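Phosphoribosyl-glycinamide (GAR) synthetase (Cryptococcus neoformans var. grubii serotype A, PDB 7LVO) catalyses the ATP-dependent joining of glycine to phosphoribosylamine, the second step of de novo purine synthesis, as the N-terminal half of a bifunctional GAR/AIR synthetase. Local coordinates at residues 37-42 with 105-110; 57-62 with 353-358; 131-136 with 359-364; 346-351 with 371-376. One frame throughout, in Å; residues are numbered along the deposited sequence.

Contact 1: 37-42 with 105-110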
loop_
_atom_site.group_PDB
_atom_site.type_symbol
_atom_site.label_atom_id
_atom_site.label_comp_id
_atom_site.label_asym_id
_atom_site.label_seq_id
_atom_site.Cartn_x
_atom_site.Cartn_y
_atom_site.Cartn_z
ATOM N N ASP A 37 12.413 24.650 -4.226
ATOM C CA ASP A 37 12.514 24.663 -2.768
ATOM C C ASP A 37 11.188 24.194 -2.179
ATOM O O ASP A 37 10.613 24.814 -1.285
ATOM C CB ASP A 37 12.899 26.050 -2.250
ATOM C CG ASP A 37 11.937 27.129 -2.704
ATOM O OD1 ASP A 37 11.330 26.974 -3.784
ATOM O OD2 ASP A 37 11.788 28.131 -1.979
ATOM N N LEU A 38 10.699 23.064 -2.679
ATOM C CA LEU A 38 9.364 22.603 -2.346
ATOM C C LEU A 38 9.279 22.121 -0.901
ATOM O O LEU A 38 10.262 21.670 -0.308
ATOM C CB LEU A 38 8.957 21.475 -3.286
ATOM C CG LEU A 38 8.826 21.850 -4.761
ATOM C CD1 LEU A 38 8.716 20.596 -5.613
ATOM C CD2 LEU A 38 7.629 22.757 -4.974
ATOM N N SER A 39 8.077 22.226 -0.339
ATOM C CA SER A 39 7.740 21.667 0.962
ATOM C C SER A 39 6.671 20.608 0.741
ATOM O O SER A 39 5.602 20.913 0.204
ATOM C CB SER A 39 7.235 22.752 1.917
ATOM O OG SER A 39 8.255 23.690 2.191
ATOM N N ILE A 40 6.968 19.369 1.137
ATOM C CA ILE A 40 6.071 18.235 0.956
ATOM C C ILE A 40 5.653 17.715 2.323
ATOM O O ILE A 40 6.477 17.598 3.236
ATOM C CB ILE A 40 6.737 17.113 0.130
ATOM C CG1 ILE A 40 7.015 17.596 -1.296
ATOM C CG2 ILE A 40 5.857 15.872 0.114
ATOM C CD1 ILE A 40 7.884 16.653 -2.106
ATOM N N LEU A 41 4.374 17.402 2.462
ATOM C CA LEU A 41 3.801 16.908 3.708
ATOM C C LEU A 41 3.384 15.459 3.517
ATOM O O LEU A 41 2.505 15.164 2.692
ATOM C CB LEU A 41 2.602 17.757 4.125
ATOM C CG LEU A 41 1.799 17.275 5.328
ATOM C CD1 LEU A 41 2.638 17.308 6.599
ATOM C CD2 LEU A 41 0.545 18.124 5.487
ATOM N N LEU A 42 4.020 14.562 4.273
ATOM C CA LEU A 42 3.680 13.146 4.262
ATOM C C LEU A 42 2.775 12.843 5.447
ATOM O O LEU A 42 3.139 13.131 6.594
ATOM C CB LEU A 42 4.939 12.281 4.326
ATOM C CG LEU A 42 5.969 12.476 3.226
ATOM C CD1 LEU A 42 7.077 11.439 3.354
ATOM C CD2 LEU A 42 5.333 12.394 1.846
ATOM N N ASN A 105 2.661 26.922 3.900
ATOM C CA ASN A 105 2.881 26.979 2.454
ATOM C C ASN A 105 3.380 25.637 1.919
ATOM O O ASN A 105 4.378 25.557 1.198
ATOM C CB ASN A 105 3.853 28.106 2.096
ATOM C CG ASN A 105 3.240 29.478 2.280
ATOM O OD1 ASN A 105 3.712 30.279 3.086
ATOM N ND2 ASN A 105 2.179 29.753 1.531
ATOM N N ILE A 106 2.666 24.574 2.281
ATOM C CA ILE A 106 2.986 23.249 1.768
ATOM C C ILE A 106 2.617 23.188 0.293
ATOM O O ILE A 106 1.523 23.604 -0.106
ATOM C CB ILE A 106 2.249 22.167 2.571
ATOM C CG1 ILE A 106 2.746 22.147 4.015
ATOM C CG2 ILE A 106 2.428 20.798 1.910
ATOM C CD1 ILE A 106 4.216 21.816 4.174
ATOM N N ASP A 107 3.533 22.668 -0.525
ATOM C CA ASP A 107 3.329 22.592 -1.960
ATOM C C ASP A 107 2.726 21.278 -2.411
ATOM O O ASP A 107 2.231 21.199 -3.542
ATOM C CB ASP A 107 4.662 22.798 -2.686
ATOM C CG ASP A 107 5.312 24.127 -2.345
ATOM O OD1 ASP A 107 4.674 25.179 -2.581
ATOM O OD2 ASP A 107 6.454 24.111 -1.834
ATOM N N LEU A 108 2.746 20.249 -1.565
ATOM C CA LEU A 108 2.240 18.941 -1.959
ATOM C C LEU A 108 2.014 18.092 -0.715
ATOM O O LEU A 108 2.821 18.121 0.211
ATOM C CB LEU A 108 3.217 18.232 -2.907
ATOM C CG LEU A 108 2.831 16.820 -3.351
ATOM C CD1 LEU A 108 1.606 16.850 -4.245
ATOM C CD2 LEU A 108 4.003 16.138 -4.044
ATOM N N VAL A 109 0.919 17.339 -0.716
ATOM C CA VAL A 109 0.568 16.423 0.361
ATOM C C VAL A 109 0.481 15.021 -0.225
ATOM O O VAL A 109 -0.184 14.811 -1.250
ATOM C CB VAL A 109 -0.758 16.812 1.036
ATOM C CG1 VAL A 109 -1.119 15.813 2.125
ATOM C CG2 VAL A 109 -0.675 18.214 1.603
ATOM N N VAL A 110 1.168 14.073 0.411
ATOM C CA VAL A 110 1.173 12.681 -0.022
ATOM C C VAL A 110 0.583 11.818 1.090
ATOM O O VAL A 110 1.315 11.401 2.000
ATOM C CB VAL A 110 2.591 12.215 -0.388
ATOM C CG1 VAL A 110 2.569 10.785 -0.919
ATOM C CG2 VAL A 110 3.223 13.163 -1.392
#
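The carboxylate of Asp107 receives the N-H of Ser39 at OD2, on the anti side and 16° out of its plane, over 2.9 Å from Ser39 N, while the methyl Leu38 CD2 stands over one of its faces, 3.8 Å from Asp107 CG. CG of Asp107 lies anti to its own carbonyl carbon (chi1 -58°), and this turns the acid across to the neighbouring chain. The contact is a pair of parallel strands in the Rossmann-like N domain: 38-42 is an inner strand of a four-stranded sheet, and 108-110 is the last of the four, its far side bonded by the extended chain at 131-133. Leu41 bonds the neighbouring strand through both its backbone N, to Leu108 O, and its backbone O, from Val110 N. Farther back Ser39 lies beside Ile106 and Ile40 beside Leu108, and Ser39 N is taken by the Asp107 carboxylate rather than by a backbone carbonyl of 105-110.

Beta-branched Ile40, Val109 and Val110 favour extended backbone, and the leucines fill the layers on both faces. Leu41 sets CB against Ile106 CG2 at 3.8 Å on the face covered by helix 95-104, which ends in a Schellman motif at Asn105. The other face carries Ile40, Leu42, Leu108 and Val110; Leu108 and Val110 also meet helix 354-362. There Leu42 CD2 lies alongside Val110 CB, 3.5 Å away. Ser39 O is shared: Asp107 N bonds it at 2.8 Å in the carbonyl plane, and Leu108 N adds a long, weak bond of 3.4 Å to Ser39 O.

Contact 2: 57-62 with 353-358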
loop_
_atom_site.group_PDB
_atom_site.type_symbol
_atom_site.label_atom_id
_atom_site.label_comp_id
_atom_site.label_asym_id
_atom_site.label_seq_id
_atom_site.Cartn_x
_atom_site.Cartn_y
_atom_site.Cartn_z
ATOM N N ALA A 57 13.795 13.183 -0.233
ATOM C CA ALA A 57 14.853 14.014 0.332
ATOM C C ALA A 57 16.075 14.104 -0.575
ATOM O O ALA A 57 16.910 14.996 -0.386
ATOM C CB ALA A 57 15.267 13.473 1.700
ATOM N N GLN A 58 16.200 13.214 -1.553
ATOM C CA GLN A 58 17.301 13.267 -2.502
ATOM C C GLN A 58 17.033 14.202 -3.676
ATOM O O GLN A 58 17.961 14.485 -4.444
ATOM C CB GLN A 58 17.598 11.866 -3.039
ATOM C CG GLN A 58 18.098 10.891 -1.985
ATOM C CD GLN A 58 18.311 9.500 -2.542
ATOM O OE1 GLN A 58 17.491 8.997 -3.315
ATOM N NE2 GLN A 58 19.416 8.878 -2.170
ATOM N N SER A 59 15.801 14.679 -3.834
ATOM C CA SER A 59 15.479 15.586 -4.930
ATOM C C SER A 59 16.082 16.960 -4.671
ATOM O O SER A 59 15.898 17.539 -3.600
ATOM C CB SER A 59 13.969 15.705 -5.093
ATOM O OG SER A 59 13.612 16.881 -5.821
ATOM N N SER A 60 16.788 17.494 -5.667
ATOM C CA SER A 60 17.292 18.860 -5.578
ATOM C C SER A 60 16.183 19.896 -5.671
ATOM O O SER A 60 16.447 21.083 -5.456
ATOM C CB SER A 60 18.336 19.113 -6.674
ATOM O OG SER A 60 17.767 18.978 -7.960
ATOM N N ARG A 61 14.960 19.485 -5.997
ATOM C CA ARG A 61 13.817 20.388 -6.044
ATOM C C ARG A 61 13.029 20.407 -4.742
ATOM O O ARG A 61 11.998 21.080 -4.666
ATOM C CB ARG A 61 12.890 20.000 -7.199
ATOM C CG ARG A 61 13.475 20.266 -8.582
ATOM C CD ARG A 61 12.523 19.829 -9.682
ATOM N NE ARG A 61 11.150 20.238 -9.414
ATOM C CZ ARG A 61 10.707 21.484 -9.505
ATOM N NH1 ARG A 61 11.512 22.480 -9.837
ATOM N NH2 ARG A 61 9.426 21.739 -9.252
ATOM N N VAL A 62 13.485 19.686 -3.721
ATOM C CA VAL A 62 12.793 19.587 -2.444
ATOM C C VAL A 62 13.688 20.180 -1.365
ATOM O O VAL A 62 14.857 19.797 -1.241
ATOM C CB VAL A 62 12.427 18.128 -2.114
ATOM C CG1 VAL A 62 11.875 18.023 -0.697
ATOM C CG2 VAL A 62 11.430 17.596 -3.128
ATOM N N ASP A 353 13.765 11.452 -10.341
ATOM C CA ASP A 353 13.415 12.294 -9.202
ATOM C C ASP A 353 11.992 11.941 -8.791
ATOM O O ASP A 353 11.042 12.224 -9.526
ATOM C CB ASP A 353 13.536 13.776 -9.558
ATOM C CG ASP A 353 13.191 14.692 -8.390
ATOM O OD1 ASP A 353 12.296 14.348 -7.598
ATOM O OD2 ASP A 353 13.812 15.764 -8.267
ATOM N N LEU A 354 11.843 11.322 -7.616
ATOM C CA LEU A 354 10.513 10.912 -7.176
ATOM C C LEU A 354 9.607 12.122 -6.984
ATOM O O LEU A 354 8.408 12.055 -7.273
ATOM C CB LEU A 354 10.599 10.105 -5.889
ATOM C CG LEU A 354 9.265 9.585 -5.363
ATOM C CD1 LEU A 354 8.498 8.812 -6.425
ATOM C CD2 LEU A 354 9.488 8.710 -4.119
ATOM N N ALA A 355 10.159 13.232 -6.486
ATOM C CA ALA A 355 9.355 14.440 -6.317
ATOM C C ALA A 355 8.784 14.902 -7.658
ATOM O O ALA A 355 7.595 15.225 -7.770
ATOM C CB ALA A 355 10.198 15.539 -5.674
ATOM N N GLU A 356 9.622 14.922 -8.693
ATOM C CA GLU A 356 9.153 15.321 -10.013
ATOM C C GLU A 356 8.064 14.380 -10.507
ATOM O O GLU A 356 7.097 14.816 -11.144
ATOM C CB GLU A 356 10.324 15.354 -10.997
ATOM C CG GLU A 356 9.960 15.903 -12.366
ATOM C CD GLU A 356 9.500 17.343 -12.301
ATOM O OE1 GLU A 356 10.270 18.195 -11.803
ATOM O OE2 GLU A 356 8.361 17.617 -12.730
ATOM N N VAL A 357 8.197 13.083 -10.212
ATOM C CA VAL A 357 7.192 12.116 -10.637
ATOM C C VAL A 357 5.854 12.406 -9.960
ATOM O O VAL A 357 4.799 12.402 -10.600
ATOM C CB VAL A 357 7.676 10.685 -10.341
ATOM C CG1 VAL A 357 6.555 9.682 -10.586
ATOM C CG2 VAL A 357 8.899 10.359 -11.181
ATOM N N LEU A 358 5.881 12.677 -8.655
ATOM C CA LEU A 358 4.635 12.900 -7.928
ATOM C C LEU A 358 3.942 14.176 -8.396
ATOM O O LEU A 358 2.715 14.219 -8.493
ATOM C CB LEU A 358 4.913 12.954 -6.425
ATOM C CG LEU A 358 5.541 11.709 -5.800
ATOM C CD1 LEU A 358 5.797 11.958 -4.314
ATOM C CD2 LEU A 358 4.634 10.495 -5.982
HETATM O O HOH W 1 16.490 15.706 -8.493
#
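Ser59 and Asp353 meet through a short bond, Ser59 OG donating a hydrogen bond to Asp353 OD2 at 2.7 Å on the syn side of the carboxylate. With OG anti to the backbone N (chi1 161°), the serine points its hydroxyl at the acid, and Ser59 OG still accepts from Arg61 N at 2.9 Å, which makes an ST turn within the type I turn 59-62. One small side chain thus both shapes its own turn and holds the N-cap residue of the neighbouring helix. Next to this polar pair the packing is tight: Val62 CG2 presses on Ala355 CB at 3.5 Å, closer than usual for two carbons. Alanine, with a single methyl, lets the helix come this near the turn.

Asp353 is the N-cap of helix 354-362. Its OD1 accepts from Glu356 N at 2.9 Å, the donor standing above the carboxylate plane, so one oxygen caps the helix while the other holds Ser59. The positive end of the helix dipole would be expected to favour the charged form of this acid.

Toward solvent the contact becomes looser. A water donates to Asp353 OD2 and accepts a weak bond from Ser60 N. Arg61, bent at chi3, brings NE to 3.3 Å from Glu356 OE1, but that oxygen lies well out of the guanidinium plane and no N-H points at it; the attraction is between charges alone. Glu356 finds its stronger partner in Arg365, through OE2.

Contact 3: 131-136 with 359-364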
loop_
_atom_site.group_PDB
_atom_site.type_symbol
_atom_site.label_atom_id
_atom_site.label_comp_id
_atom_site.label_asym_id
_atom_site.label_seq_id
_atom_site.Cartn_x
_atom_site.Cartn_y
_atom_site.Cartn_z
ATOM N N PRO A 131 -2.206 20.945 -3.628
ATOM C CA PRO A 131 -2.421 19.713 -4.394
ATOM C C PRO A 131 -2.079 18.471 -3.585
ATOM O O PRO A 131 -1.248 18.498 -2.673
ATOM C CB PRO A 131 -1.480 19.868 -5.598
ATOM C CG PRO A 131 -0.399 20.779 -5.113
ATOM C CD PRO A 131 -1.064 21.735 -4.148
ATOM N N VAL A 132 -2.721 17.363 -3.955
ATOM C CA VAL A 132 -2.585 16.097 -3.254
ATOM C C VAL A 132 -2.230 15.005 -4.257
ATOM O O VAL A 132 -2.914 14.840 -5.277
ATOM C CB VAL A 132 -3.878 15.725 -2.504
ATOM C CG1 VAL A 132 -3.792 14.282 -1.995
ATOM C CG2 VAL A 132 -4.134 16.701 -1.363
ATOM N N PHE A 133 -1.162 14.269 -3.974
ATOM C CA PHE A 133 -0.851 13.050 -4.718
ATOM C C PHE A 133 -1.723 11.941 -4.142
ATOM O O PHE A 133 -1.365 11.280 -3.163
ATOM C CB PHE A 133 0.620 12.693 -4.628
ATOM C CG PHE A 133 0.968 11.405 -5.336
ATOM C CD1 PHE A 133 1.148 11.379 -6.713
ATOM C CD2 PHE A 133 1.086 10.227 -4.631
ATOM C CE1 PHE A 133 1.463 10.200 -7.357
ATOM C CE2 PHE A 133 1.396 9.042 -5.266
ATOM C CZ PHE A 133 1.587 9.025 -6.630
ATOM N N GLY A 134 -2.885 11.746 -4.754
ATOM C CA GLY A 134 -3.841 10.768 -4.300
ATOM C C GLY A 134 -5.197 10.996 -4.930
ATOM O O GLY A 134 -5.456 12.037 -5.535
ATOM N N PRO A 135 -6.092 10.027 -4.789
ATOM C CA PRO A 135 -7.386 10.116 -5.463
ATOM C C PRO A 135 -8.338 11.068 -4.759
ATOM O O PRO A 135 -8.252 11.312 -3.553
ATOM C CB PRO A 135 -7.910 8.672 -5.406
ATOM C CG PRO A 135 -7.302 8.124 -4.158
ATOM C CD PRO A 135 -5.918 8.737 -4.092
ATOM N N SER A 136 -9.250 11.613 -5.549
ATOM C CA SER A 136 -10.356 12.377 -4.994
ATOM C C SER A 136 -11.182 11.488 -4.069
ATOM O O SER A 136 -11.109 10.258 -4.146
ATOM C CB SER A 136 -11.235 12.927 -6.109
ATOM O OG SER A 136 -11.885 11.876 -6.790
ATOM N N LEU A 359 4.711 15.227 -8.680
ATOM C CA LEU A 359 4.113 16.474 -9.137
ATOM C C LEU A 359 3.601 16.340 -10.562
ATOM O O LEU A 359 2.544 16.885 -10.898
ATOM C CB LEU A 359 5.117 17.618 -9.040
ATOM C CG LEU A 359 5.364 18.187 -7.646
ATOM C CD1 LEU A 359 6.506 19.201 -7.693
ATOM C CD2 LEU A 359 4.109 18.825 -7.075
ATOM N N ALA A 360 4.331 15.614 -11.409
ATOM C CA ALA A 360 3.844 15.368 -12.764
ATOM C C ALA A 360 2.485 14.681 -12.745
ATOM O O ALA A 360 1.686 14.856 -13.672
ATOM C CB ALA A 360 4.858 14.530 -13.543
ATOM N N CYS A 361 2.209 13.885 -11.708
ATOM C CA CYS A 361 0.912 13.227 -11.609
ATOM C C CYS A 361 -0.188 14.229 -11.269
ATOM O O CYS A 361 -1.241 14.257 -11.918
ATOM C CB CYS A 361 0.976 12.113 -10.562
ATOM S SG CYS A 361 1.899 10.660 -11.099
ATOM N N VAL A 362 0.030 15.058 -10.244
ATOM C CA VAL A 362 -1.005 16.006 -9.863
ATOM C C VAL A 362 -1.131 17.137 -10.881
ATOM O O VAL A 362 -2.178 17.788 -10.943
ATOM C CB VAL A 362 -0.752 16.580 -8.460
ATOM C CG1 VAL A 362 -0.627 15.450 -7.454
ATOM C CG2 VAL A 362 0.488 17.470 -8.446
ATOM N N GLU A 363 -0.091 17.385 -11.676
ATOM C CA GLU A 363 -0.101 18.433 -12.692
ATOM C C GLU A 363 -0.481 17.910 -14.072
ATOM O O GLU A 363 -0.567 18.696 -15.018
ATOM C CB GLU A 363 1.265 19.119 -12.742
ATOM C CG GLU A 363 1.604 19.867 -11.458
ATOM C CD GLU A 363 2.978 20.493 -11.478
ATOM O OE1 GLU A 363 3.674 20.384 -12.504
ATOM O OE2 GLU A 363 3.362 21.106 -10.456
ATOM N N ARG A 364 -0.712 16.607 -14.206
ATOM C CA ARG A 364 -1.254 16.016 -15.428
ATOM C C ARG A 364 -0.248 16.107 -16.576
ATOM O O ARG A 364 -0.576 16.532 -17.684
ATOM C CB ARG A 364 -2.585 16.675 -15.810
ATOM C CG ARG A 364 -3.505 16.979 -14.617
ATOM C CD ARG A 364 -3.619 15.800 -13.637
ATOM N NE ARG A 364 -4.309 16.198 -12.412
ATOM C CZ ARG A 364 -5.611 16.081 -12.203
ATOM N NH1 ARG A 364 -6.407 15.534 -13.102
ATOM N NH2 ARG A 364 -6.124 16.509 -11.051
#
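Phe133 reaches toward helix 354-362 beside Val362 and Cys361. Its CB lies 4.1 Å from Val362 CG1. From there CG runs anti to the backbone N (chi1 178°) and carries the ring past Cys361, so that it is the ring's edge that meets the helix. CD1 comes to 3.9 Å from Cys361 CB. Farther out, CE1 is 3.8 Å from the same CB, which sits near the ring plane, and CE1 also meets the sulfur. Cys361 SG lies 5.2 Å from the centroid of the Phe133 ring and 90° off its normal, a sulfur-aromatic contact at the rim, where the weakly positive ring hydrogens can face the polarisable sulfur. CZ, at the tip, goes on to Leu358, one turn earlier in the helix.

Val362 fills the angle beside the backbone of 131-133. Its CG1, anti to the carbonyl carbon (chi1 -56°), is pressed to 3.2 Å from Val132 O; this leaves CG2 in the crowded position between backbone N and carbonyl carbon, 4.2 Å from Pro131 CB. A beta-branched residue suits this place because one methyl can serve each neighbour. No hydrogen bond joins the two segments. The helix then ends in a Schellman motif at Arg364, whose NE folds back to Val362 O.

The backbone of Pro131 and Phe133 bonds Val109 of strand 108-111, and Val132 turns its side chain from the helix toward helix 121-126. Phe133 packs among helix 354-362, Val110 of the parallel sheet and Phe246 of strand 240-248, which also touches Cys361.

Contact 4: 346-351 with 371-376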
loop_
_atom_site.group_PDB
_atom_site.type_symbol
_atom_site.label_atom_id
_atom_site.label_comp_id
_atom_site.label_asym_id
_atom_site.label_seq_id
_atom_site.Cartn_x
_atom_site.Cartn_y
_atom_site.Cartn_z
ATOM N N LEU A 346 14.002 1.296 -3.878
ATOM C CA LEU A 346 15.399 0.969 -4.142
ATOM C C LEU A 346 15.661 0.592 -5.594
ATOM O O LEU A 346 16.822 0.389 -5.956
ATOM C CB LEU A 346 15.848 -0.167 -3.228
ATOM C CG LEU A 346 16.270 0.230 -1.822
ATOM C CD1 LEU A 346 15.271 1.174 -1.182
ATOM C CD2 LEU A 346 16.468 -1.008 -0.960
ATOM N N LEU A 347 14.626 0.495 -6.426
ATOM C CA LEU A 347 14.793 0.192 -7.842
ATOM C C LEU A 347 14.658 1.422 -8.731
ATOM O O LEU A 347 14.856 1.316 -9.945
ATOM C CB LEU A 347 13.784 -0.872 -8.286
ATOM C CG LEU A 347 13.981 -2.274 -7.711
ATOM C CD1 LEU A 347 12.916 -3.223 -8.256
ATOM C CD2 LEU A 347 15.366 -2.811 -8.010
ATOM N N LEU A 348 14.323 2.580 -8.166
ATOM C CA LEU A 348 14.318 3.814 -8.941
ATOM C C LEU A 348 15.751 4.198 -9.289
ATOM O O LEU A 348 16.591 4.334 -8.401
ATOM C CB LEU A 348 13.639 4.927 -8.155
ATOM C CG LEU A 348 12.120 4.830 -7.991
ATOM C CD1 LEU A 348 11.621 5.877 -6.996
ATOM C CD2 LEU A 348 11.428 4.999 -9.326
ATOM N N ASP A 349 16.037 4.370 -10.579
ATOM C CA ASP A 349 17.381 4.756 -10.979
ATOM C C ASP A 349 17.730 6.131 -10.410
ATOM O O ASP A 349 16.859 6.954 -10.104
ATOM C CB ASP A 349 17.523 4.758 -12.504
ATOM C CG ASP A 349 16.602 5.763 -13.185
ATOM O OD1 ASP A 349 16.639 6.958 -12.836
ATOM O OD2 ASP A 349 15.850 5.355 -14.089
ATOM N N GLU A 350 19.032 6.375 -10.265
ATOM C CA GLU A 350 19.489 7.639 -9.695
ATOM C C GLU A 350 19.212 8.831 -10.600
ATOM O O GLU A 350 19.473 9.966 -10.196
ATOM C CB GLU A 350 20.982 7.555 -9.372
ATOM C CG GLU A 350 21.329 6.467 -8.367
ATOM C CD GLU A 350 20.556 6.598 -7.067
ATOM O OE1 GLU A 350 19.935 7.657 -6.837
ATOM O OE2 GLU A 350 20.566 5.638 -6.269
ATOM N N GLN A 351 18.697 8.605 -11.809
ATOM C CA GLN A 351 18.248 9.692 -12.664
ATOM C C GLN A 351 16.811 10.105 -12.375
ATOM O O GLN A 351 16.423 11.229 -12.712
ATOM C CB GLN A 351 18.372 9.292 -14.137
ATOM C CG GLN A 351 18.592 10.457 -15.086
ATOM C CD GLN A 351 20.001 11.013 -14.998
ATOM O OE1 GLN A 351 20.832 10.505 -14.246
ATOM N NE2 GLN A 351 20.276 12.065 -15.767
ATOM N N LEU A 371 11.433 8.717 -15.939
ATOM C CA LEU A 371 11.049 7.758 -14.903
ATOM C C LEU A 371 11.530 6.384 -15.367
ATOM O O LEU A 371 10.912 5.777 -16.249
ATOM C CB LEU A 371 9.550 7.778 -14.663
ATOM C CG LEU A 371 9.035 7.126 -13.381
ATOM C CD1 LEU A 371 7.536 7.407 -13.216
ATOM C CD2 LEU A 371 9.298 5.635 -13.361
ATOM N N GLY A 372 12.631 5.913 -14.775
ATOM C CA GLY A 372 13.189 4.624 -15.120
ATOM C C GLY A 372 13.486 3.806 -13.876
ATOM O O GLY A 372 13.398 4.295 -12.745
ATOM N N TYR A 373 13.847 2.545 -14.108
ATOM C CA TYR A 373 14.153 1.607 -13.036
ATOM C C TYR A 373 15.480 0.919 -13.318
ATOM O O TYR A 373 15.745 0.500 -14.451
ATOM C CB TYR A 373 13.038 0.567 -12.882
ATOM C CG TYR A 373 11.658 1.178 -12.782
ATOM C CD1 TYR A 373 11.240 1.816 -11.620
ATOM C CD2 TYR A 373 10.773 1.114 -13.846
ATOM C CE1 TYR A 373 9.982 2.379 -11.529
ATOM C CE2 TYR A 373 9.516 1.673 -13.763
ATOM C CZ TYR A 373 9.127 2.307 -12.606
ATOM O OH TYR A 373 7.871 2.855 -12.526
ATOM N N LYS A 374 16.306 0.802 -12.282
ATOM C CA LYS A 374 17.615 0.183 -12.424
ATOM C C LYS A 374 17.481 -1.321 -12.654
ATOM O O LYS A 374 16.412 -1.916 -12.495
ATOM C CB LYS A 374 18.470 0.446 -11.188
ATOM C CG LYS A 374 17.853 -0.039 -9.892
ATOM C CD LYS A 374 18.670 0.395 -8.672
ATOM C CE LYS A 374 19.796 -0.591 -8.367
ATOM N NZ LYS A 374 20.522 -0.227 -7.118
ATOM N N GLN A 375 18.592 -1.937 -13.043
ATOM C CA GLN A 375 18.627 -3.379 -13.239
ATOM C C GLN A 375 18.857 -4.086 -11.906
ATOM O O GLN A 375 19.406 -3.519 -10.956
ATOM C CB GLN A 375 19.718 -3.760 -14.234
ATOM C CG GLN A 375 19.599 -3.054 -15.579
ATOM C CD GLN A 375 20.654 -3.502 -16.572
ATOM O OE1 GLN A 375 20.972 -4.689 -16.667
ATOM N NE2 GLN A 375 21.209 -2.551 -17.315
ATOM N N GLY A 376 18.420 -5.336 -11.844
ATOM C CA GLY A 376 18.520 -6.122 -10.637
ATOM C C GLY A 376 17.200 -6.243 -9.900
ATOM O O GLY A 376 16.119 -6.011 -10.442
#
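Leu347 O is met from several directions by the chain 372-374. Lys374 N bonds it at 2.8 Å, with an N-H...O angle of 154° and the donor tilted 20° from the carbonyl plane. Tyr373 CA adds a C-H...O contact to Leu347 O at 3.2 Å, and the edge of the Tyr373 ring faces the same oxygen near the ring plane. A second, weak backbone bond runs from Asp349 N to Gly372 O at 3.4 Å, nearly straight at the hydrogen. Between these two bonds Leu348 and Tyr373 form a single beta bridge.

Their side chains lie side by side and point the same way, with Leu348 CD2 3.7 Å from Tyr373 CE1, approaching the ring obliquely; the leucine gives the tyrosine an apolar neighbour. Lys374 crosses the Leu347 side chain at about a right angle, its CG 4.2 Å from Leu347 CD2. Lys374 CG also lies 3.3 Å from Leu347 O, and Lys374 CD rests against Leu346 O, again at 3.3 Å. The long lysine suits this partly open place, since its carbons cover the backbone while NZ, after a bend at chi3, continues to Ser434. Thr352 OG1 also joins the two segments, bonding both Asp349 OD1 and Gly372 N. Gly376 follows with a positive phi, 103°, and backbone angles that call for glycine.

This isolated bridge belongs to the ATP-grasp part of the GAR synthetase half, where it closes the connection round helix 354-362 before strand 377-384 of the antiparallel sheet.

In the fold
Helix 354-362 carries contacts 2 and 3, packs on the strands of contact 1 and is flanked by the loops of contact 4. Contacts 2 and 3 have centres 14 Å apart, and Leu358 CD2 meets Phe133 CZ at 3.4 Å between them. Contact 1 is centred 11 Å from contact 2 and 12 Å from contact 3; probable backbone hydrogen bonds join it to both. Contact 4 lies 24 Å from contact 1 and 22 Å from contact 3, but 14 Å from contact 2, which it touches where Val357 meets Leu371. None forms an annotated site: between side chains, Phe133 is about 12 Å from Asn333, a predicted magnesium ligand, and Leu347 about 12 Å from Ser242, predicted to bind ATP.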